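PDB 5ZFG: glutathione S-transferase from Bombyx mori, which metabolises the insecticide diazinon and probably acts as a glutathione transferase. Local coordinates for residues B[15-20]-B[161-165]; B[168-172]-B[204-209]. All coordinates share one frame; numbering follows the deposited sequence.

Contact 1. Residues B[15-20]-B[161-165]; sequences LSVRQA and FPLIN. With EDO (1,2-ethanediol), chain G.
Phe-161 lays one face of its ring against the aliphatic base of Gln-19, whose CB stands 3.9 Å from the ring centroid, offset toward the rim but still over the face: a CH-pi contact. At the far part of the ring, CE2 of Phe-161 lies 3.7 Å from CA of Ala-20, which extends the overlap by one residue along helix 12-23. Beyond CG the Gln-19 chain runs extended (chi2 174°), and this carries its amide past the ring to Asn-165. There Asn-165 ND2 donates two hydrogen bonds, to Gln-19 OE1 at 2.9 Å and to Ser-16 OG at 3.1 Å, which together use both of its N-H groups and fix the rotation of the amide. The first meets its acceptor well above the carbonyl plane of Gln-19, 44° out of it. Each of these polar groups also has a partner outside the two segments. Ser-16 OG bonds to Pro-12 O within its own helix, while bonds from Asn-165 OD1 to Ser-201 OG and from Gln-19 NE2 to Leu-197 O bring in helix 195-208. Leu-15 supplies an apolar flank, its CD1 3.8 Å from Asn-165 OD1. Away from this interface, the NE of Arg-18 gives a hydrogen bond of 3.0 Å to O1 of a 1,2-ethanediol, probably a crystallisation additive. The two helix axes approach to 9.0 Å with N-to-C directions 132° apart; every touching residue is buried, and the contact is centred about 3 Å from the chain centre. A helix of the thioredoxin-like N-terminal domain packing on a helix of the all-helical C-terminal domain, with polar side chains bridging inside an apolar seam, marks this as part of the interdomain interface of the glutathione transferase fold.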
ATOM      1  N   LEU B  15      -7.051  12.798  -6.937  1.00  4.78           N
ATOM      2  CA  LEU B  15      -6.696  14.129  -6.456  1.00  6.03           C
ATOM      3  C   LEU B  15      -5.284  14.145  -5.907  1.00  7.67           C
ATOM      4  O   LEU B  15      -4.534  15.099  -6.130  1.00  6.74           O
ATOM      5  CB  LEU B  15      -7.672  14.608  -5.381  1.00  5.51           C
ATOM      6  CG  LEU B  15      -9.170  14.510  -5.731  1.00  7.28           C
ATOM      7  CD1 LEU B  15     -10.016  14.682  -4.474  1.00  9.67           C
ATOM      8  CD2 LEU B  15      -9.546  15.564  -6.755  1.00  7.96           C
ATOM      9  N   SER B  16      -4.901  13.083  -5.194  1.00  4.10           N
ATOM     10  CA  SER B  16      -3.580  13.053  -4.574  1.00  4.62           C
ATOM     11  C   SER B  16      -2.483  13.071  -5.629  1.00  6.64           C
ATOM     12  O   SER B  16      -1.461  13.752  -5.463  1.00  6.64           O
ATOM     13  CB  SER B  16      -3.446  11.808  -3.691  1.00  4.20           C
ATOM     14  OG  SER B  16      -4.394  11.817  -2.650  1.00  5.60           O
ATOM     15  N   VAL B  17      -2.667  12.312  -6.710  1.00  4.48           N
ATOM     16  CA  VAL B  17      -1.660  12.286  -7.762  1.00  4.92           C
ATOM     17  C   VAL B  17      -1.588  13.651  -8.444  1.00  6.92           C
ATOM     18  O   VAL B  17      -0.499  14.158  -8.730  1.00  5.30           O
ATOM     19  CB  VAL B  17      -1.934  11.158  -8.773  1.00  5.35           C
ATOM     20  CG1 VAL B  17      -0.969  11.250  -9.965  1.00  5.65           C
ATOM     21  CG2 VAL B  17      -1.791   9.760  -8.114  1.00  5.56           C
ATOM     22  N   ARG B  18      -2.735  14.293  -8.654  1.00  8.36           N
ATOM     23  CA  ARG B  18      -2.698  15.612  -9.288  1.00  7.45           C
ATOM     24  C   ARG B  18      -1.974  16.630  -8.414  1.00  5.03           C
ATOM     25  O   ARG B  18      -1.175  17.425  -8.920  1.00  7.61           O
ATOM     26  CB  ARG B  18      -4.117  16.073  -9.628  1.00  7.78           C
ATOM     27  CG  ARG B  18      -4.718  15.271 -10.785  1.00  6.95           C
ATOM     28  CD  ARG B  18      -6.213  15.539 -10.980  1.00  9.16           C
ATOM     29  NE  ARG B  18      -6.431  16.977 -11.031  1.00 10.10           N
ATOM     30  CZ  ARG B  18      -7.503  17.601 -10.560  1.00  7.84           C
ATOM     31  NH1 ARG B  18      -8.506  16.925 -10.022  1.00  7.55           N
ATOM     32  NH2 ARG B  18      -7.566  18.920 -10.626  1.00  9.93           N
ATOM     33  N   GLN B  19      -2.243  16.628  -7.105  1.00  5.55           N
ATOM     34  CA  GLN B  19      -1.564  17.547  -6.197  1.00  9.26           C
ATOM     35  C   GLN B  19      -0.051  17.342  -6.232  1.00  8.78           C
ATOM     36  O   GLN B  19       0.712  18.311  -6.316  1.00  8.40           O
ATOM     37  CB  GLN B  19      -2.106  17.382  -4.779  1.00  8.98           C
ATOM     38  CG  GLN B  19      -3.553  17.829  -4.644  1.00  8.45           C
ATOM     39  CD  GLN B  19      -4.083  17.519  -3.284  1.00 10.65           C
ATOM     40  OE1 GLN B  19      -3.904  16.400  -2.779  1.00 11.40           O
ATOM     41  NE2 GLN B  19      -4.736  18.494  -2.664  1.00 12.20           N
ATOM     42  N   ALA B  20       0.404  16.086  -6.217  1.00  8.65           N
ATOM     43  CA  ALA B  20       1.837  15.829  -6.304  1.00  8.55           C
ATOM     44  C   ALA B  20       2.429  16.346  -7.619  1.00  8.88           C
ATOM     45  O   ALA B  20       3.502  16.963  -7.626  1.00 10.09           O
ATOM     46  CB  ALA B  20       2.118  14.332  -6.150  1.00  6.87           C
ATOM     47  N   PHE B 161      -0.888  14.051   0.962  1.00  6.92           N
ATOM     48  CA  PHE B 161      -2.006  14.186   0.028  1.00  4.53           C
ATOM     49  C   PHE B 161      -3.069  13.116   0.216  1.00  8.93           C
ATOM     50  O   PHE B 161      -4.254  13.477   0.311  1.00  6.65           O
ATOM     51  CB  PHE B 161      -1.521  14.217  -1.430  1.00  5.56           C
ATOM     52  CG  PHE B 161      -0.520  15.291  -1.715  1.00  6.56           C
ATOM     53  CD1 PHE B 161      -0.771  16.614  -1.360  1.00  7.30           C
ATOM     54  CD2 PHE B 161       0.690  14.973  -2.325  1.00  8.94           C
ATOM     55  CE1 PHE B 161       0.183  17.604  -1.603  1.00  8.03           C
ATOM     56  CE2 PHE B 161       1.641  15.955  -2.589  1.00  7.82           C
ATOM     57  CZ  PHE B 161       1.384  17.275  -2.221  1.00  9.55           C
ATOM     58  N   PRO B 162      -2.749  11.813   0.285  1.00  7.12           N
ATOM     59  CA  PRO B 162      -3.833  10.841   0.479  1.00  7.73           C
ATOM     60  C   PRO B 162      -4.562  11.054   1.791  1.00  4.59           C
ATOM     61  O   PRO B 162      -5.796  10.935   1.824  1.00  7.55           O
ATOM     62  CB  PRO B 162      -3.103   9.480   0.407  1.00  7.33           C
ATOM     63  CG  PRO B 162      -1.853   9.781  -0.414  1.00  8.96           C
ATOM     64  CD  PRO B 162      -1.458  11.143   0.064  1.00  7.13           C
ATOM     65  N   LEU B 163      -3.843  11.404   2.867  1.00  5.95           N
ATOM     66  CA  LEU B 163      -4.533  11.616   4.137  1.00  6.30           C
ATOM     67  C   LEU B 163      -5.384  12.882   4.097  1.00  6.80           C
ATOM     68  O   LEU B 163      -6.488  12.909   4.653  1.00  9.64           O
ATOM     69  CB  LEU B 163      -3.522  11.675   5.284  1.00  7.13           C
ATOM     70  CG  LEU B 163      -2.701  10.378   5.489  1.00  4.33           C
ATOM     71  CD1 LEU B 163      -1.466  10.626   6.356  1.00  7.04           C
ATOM     72  CD2 LEU B 163      -3.602   9.311   6.106  1.00  8.55           C
ATOM     73  N   ILE B 164      -4.894  13.929   3.424  1.00  6.00           N
ATOM     74  CA  ILE B 164      -5.690  15.152   3.289  1.00  9.38           C
ATOM     75  C   ILE B 164      -7.003  14.842   2.582  1.00  5.83           C
ATOM     76  O   ILE B 164      -8.090  15.212   3.038  1.00  6.37           O
ATOM     77  CB  ILE B 164      -4.903  16.238   2.532  1.00  6.00           C
ATOM     78  CG1 ILE B 164      -3.862  16.902   3.450  1.00  8.90           C
ATOM     79  CG2 ILE B 164      -5.901  17.258   1.936  1.00  8.82           C
ATOM     80  CD1 ILE B 164      -4.476  17.756   4.553  1.00 10.81           C
ATOM     81  N   ASN B 165      -6.921  14.130   1.462  1.00  8.63           N
ATOM     82  CA  ASN B 165      -8.111  13.860   0.672  1.00  5.31           C
ATOM     83  C   ASN B 165      -9.042  12.842   1.331  1.00 10.68           C
ATOM     84  O   ASN B 165     -10.258  12.896   1.110  1.00  9.77           O
ATOM     85  CB  ASN B 165      -7.678  13.433  -0.724  1.00  6.28           C
ATOM     86  CG  ASN B 165      -7.078  14.592  -1.487  1.00  7.93           C
ATOM     87  OD1 ASN B 165      -7.713  15.650  -1.595  1.00 10.22           O
ATOM     88  ND2 ASN B 165      -5.865  14.428  -1.998  1.00  6.70           N
TER
HETATM   89  C1  EDO G 301      -4.453  19.960 -11.523  0.86 18.86           C
HETATM   90  O1  EDO G 301      -4.855  19.039 -12.550  0.86 11.59           O
HETATM   91  C2  EDO G 301      -5.345  21.203 -11.473  0.86 14.57           C
HETATM   92  O2  EDO G 301      -4.556  22.377 -11.159  0.86 23.85           O

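Contact 2. Residues B[168-172]-B[204-209]; sequences MTLEA and AMKEIQ
Met-168 and Met-205 cross at a slant, with SD of Met-168 resting 3.7 Å from CB of Met-205. The thioether of Met-168 leaves its backbone with CG anti to N (chi1 171°) and then bends twice, at chi2 (-85°) and chi3, which brings SD onto Met-205 and turns the methyl along the helix face toward Ala-204 and Leu-15. Its CE meets CD1 of Ile-208 tip to tip at 4.1 Å and also comes up to the methyl of Ala-204. With only an alanine methyl at Met-168, the space bordered by Met-205, Ile-208 and Ala-204 is likely to be left unfilled, since no other side chain of 168-172 touches all three. One turn on, the CB of Ala-172 is received by two partners, CG of Met-205 at 3.8 Å and CG2 of Ile-208 at 3.7 Å. Both helices belong to the all-helical C-terminal domain of the glutathione transferase fold, where they pack at a -43° crossing with axes 9.2 Å apart; no hydrogen bond links the two segments, so they meet by van der Waals packing. Glu-171 meets Met-205 differently: the two side chains cross at about a right angle, and the carboxylate carbon CD of Glu-171 lies 3.5 Å from SD of Met-205. That carboxylate is held by helix 181-193, OE1 bonding to Tyr-187 OH and forming a salt bridge with Lys-191 NZ. At the more exposed margin the outer part of the Gln-209 side chain comes in, its CG 3.2 Å from the backbone O of Ala-172.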
ATOM      1  N   MET B 168     -10.745  15.146   3.778  1.00  9.65           N
ATOM      2  CA  MET B 168     -11.652  16.025   3.049  1.00 12.58           C
ATOM      3  C   MET B 168     -13.041  15.414   2.923  1.00 12.25           C
ATOM      4  O   MET B 168     -14.043  16.142   2.961  1.00 12.81           O
ATOM      5  CB  MET B 168     -11.053  16.350   1.673  1.00  8.70           C
ATOM      6  CG  MET B 168     -12.019  17.099   0.725  1.00 11.71           C
ATOM      7  SD  MET B 168     -13.122  15.995  -0.185  1.00 10.78           S
ATOM      8  CE  MET B 168     -11.926  15.334  -1.360  1.00 10.01           C
ATOM      9  N   THR B 169     -13.143  14.078   2.815  1.00  8.55           N
ATOM     10  CA  THR B 169     -14.464  13.480   2.679  1.00  9.35           C
ATOM     11  C   THR B 169     -15.256  13.557   3.978  1.00 10.89           C
ATOM     12  O   THR B 169     -16.491  13.524   3.937  1.00 11.02           O
ATOM     13  CB  THR B 169     -14.388  12.023   2.219  1.00 15.82           C
ATOM     14  OG1 THR B 169     -13.866  11.208   3.281  1.00 12.06           O
ATOM     15  CG2 THR B 169     -13.527  11.878   0.955  1.00 11.69           C
ATOM     16  N   LEU B 170     -14.582  13.664   5.126  1.00  9.82           N
ATOM     17  CA  LEU B 170     -15.301  13.942   6.361  1.00 11.21           C
ATOM     18  C   LEU B 170     -15.872  15.355   6.335  1.00 13.33           C
ATOM     19  O   LEU B 170     -17.043  15.569   6.679  1.00 15.85           O
ATOM     20  CB  LEU B 170     -14.383  13.748   7.572  1.00 14.26           C
ATOM     21  CG  LEU B 170     -13.943  12.295   7.794  1.00 14.05           C
ATOM     22  CD1 LEU B 170     -12.753  12.230   8.749  1.00 15.39           C
ATOM     23  CD2 LEU B 170     -15.099  11.429   8.315  1.00 16.92           C
ATOM     24  N   GLU B 171     -15.069  16.335   5.910  1.00 11.51           N
ATOM     25  CA  GLU B 171     -15.610  17.687   5.799  1.00 17.15           C
ATOM     26  C   GLU B 171     -16.776  17.735   4.818  1.00 15.29           C
ATOM     27  O   GLU B 171     -17.744  18.481   5.033  1.00 12.69           O
ATOM     28  CB  GLU B 171     -14.531  18.691   5.384  1.00 16.57           C
ATOM     29  CG  GLU B 171     -15.080  20.135   5.367  1.00 20.22           C
ATOM     30  CD  GLU B 171     -14.072  21.198   4.938  1.00 28.06           C
ATOM     31  OE1 GLU B 171     -12.886  20.882   4.705  1.00 19.24           O
ATOM     32  OE2 GLU B 171     -14.481  22.376   4.835  1.00 23.73           O
ATOM     33  N   ALA B 172     -16.720  16.931   3.755  1.00 10.34           N
ATOM     34  CA  ALA B 172     -17.769  16.958   2.743  1.00 13.00           C
ATOM     35  C   ALA B 172     -19.125  16.582   3.312  1.00 16.19           C
ATOM     36  O   ALA B 172     -20.153  17.021   2.790  1.00 21.89           O
ATOM     37  CB  ALA B 172     -17.414  16.021   1.587  1.00 11.20           C
ATOM     38  N   ALA B 204     -13.315  18.798  -5.733  1.00 11.98           N
ATOM     39  CA  ALA B 204     -13.939  17.499  -5.508  1.00 10.81           C
ATOM     40  C   ALA B 204     -14.908  17.549  -4.332  1.00 11.25           C
ATOM     41  O   ALA B 204     -15.982  16.943  -4.390  1.00 13.84           O
ATOM     42  CB  ALA B 204     -12.872  16.432  -5.255  1.00 10.86           C
ATOM     43  N   MET B 205     -14.533  18.244  -3.248  1.00 11.40           N
ATOM     44  CA  MET B 205     -15.402  18.307  -2.072  1.00 11.17           C
ATOM     45  C   MET B 205     -16.774  18.844  -2.442  1.00 15.99           C
ATOM     46  O   MET B 205     -17.798  18.310  -1.993  1.00 17.62           O
ATOM     47  CB  MET B 205     -14.777  19.172  -0.972  1.00 11.66           C
ATOM     48  CG  MET B 205     -15.576  19.159   0.354  1.00  9.93           C
ATOM     49  SD  MET B 205     -14.727  20.091   1.652  1.00 18.79           S
ATOM     50  CE  MET B 205     -15.122  21.778   1.161  1.00 22.30           C
ATOM     51  N   LYS B 206     -16.817  19.889  -3.281  1.00 16.50           N
ATOM     52  CA  LYS B 206     -18.106  20.436  -3.697  1.00 21.63           C
ATOM     53  C   LYS B 206     -18.900  19.433  -4.526  1.00 21.99           C
ATOM     54  O   LYS B 206     -20.135  19.410  -4.452  1.00 21.48           O
ATOM     55  CB  LYS B 206     -17.910  21.737  -4.478  1.00 18.92           C
ATOM     56  CG  LYS B 206     -17.262  22.875  -3.689  1.00 25.39           C
ATOM     57  CD  LYS B 206     -18.101  23.319  -2.480  1.00 35.23           C
ATOM     58  CE  LYS B 206     -19.580  23.538  -2.827  1.00 40.31           C
ATOM     59  NZ  LYS B 206     -19.782  24.444  -4.000  1.00 40.71           N
ATOM     60  N   GLU B 207     -18.221  18.589  -5.310  1.00 18.63           N
ATOM     61  CA  GLU B 207     -18.932  17.535  -6.031  1.00 24.88           C
ATOM     62  C   GLU B 207     -19.473  16.488  -5.067  1.00 22.52           C
ATOM     63  O   GLU B 207     -20.640  16.091  -5.155  1.00 31.18           O
ATOM     64  CB  GLU B 207     -18.014  16.880  -7.063  1.00 26.12           C
ATOM     65  CG  GLU B 207     -17.745  17.739  -8.270  1.00 21.88           C
ATOM     66  CD  GLU B 207     -16.989  16.996  -9.359  1.00 27.14           C
ATOM     67  OE1 GLU B 207     -16.965  15.749  -9.327  1.00 25.05           O
ATOM     68  OE2 GLU B 207     -16.421  17.664 -10.247  1.00 35.06           O
ATOM     69  N   ILE B 208     -18.633  16.030  -4.140  1.00 20.54           N
ATOM     70  CA  ILE B 208     -19.054  15.047  -3.148  1.00 21.31           C
ATOM     71  C   ILE B 208     -20.187  15.597  -2.288  1.00 30.25           C
ATOM     72  O   ILE B 208     -21.063  14.844  -1.844  1.00 33.10           O
ATOM     73  CB  ILE B 208     -17.832  14.615  -2.316  1.00 23.24           C
ATOM     74  CG1 ILE B 208     -16.830  13.906  -3.228  1.00 16.69           C
ATOM     75  CG2 ILE B 208     -18.236  13.722  -1.133  1.00 21.26           C
ATOM     76  CD1 ILE B 208     -15.479  13.674  -2.600  1.00 17.07           C
ATOM     77  N   GLN B 209     -20.197  16.906  -2.049  1.00 24.24           N
ATOM     78  CA  GLN B 209     -21.347  17.565  -1.433  1.00 35.56           C
ATOM     79  C   GLN B 209     -22.479  17.664  -2.449  1.00 30.75           C
ATOM     80  O   GLN B 209     -23.554  17.095  -2.262  1.00 56.70           O
ATOM     81  CB  GLN B 209     -20.987  18.963  -0.929  1.00 24.87           C
ATOM     82  CG  GLN B 209     -20.123  19.008   0.311  1.00 25.12           C
ATOM     83  CD  GLN B 209     -19.541  20.390   0.550  1.00 32.97           C
ATOM     84  OE1 GLN B 209     -19.509  21.222  -0.357  1.00 36.62           O
ATOM     85  NE2 GLN B 209     -19.081  20.643   1.774  1.00 35.86           N
TER

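Contact 1 and contact 2 share helix 160-172, and their centres lie about 14 Å apart. Along the chain, both segments of contact 1 precede those of contact 2. The first joins this helix to helix 12-23 of the N-terminal domain and sits about 3 Å from the chain centre; the second joins the later turns of the same helix to helix 195-208, about 13 Å out and only partly buried. The two meet directly, Leu-15 CD1 lying 3.4 Å from Ala-204 CB and 3.7 Å from Met-168 CE. Helix 160-172 thus connects the interdomain seam with packing internal to the C-terminal domain, the two meeting at Leu-15.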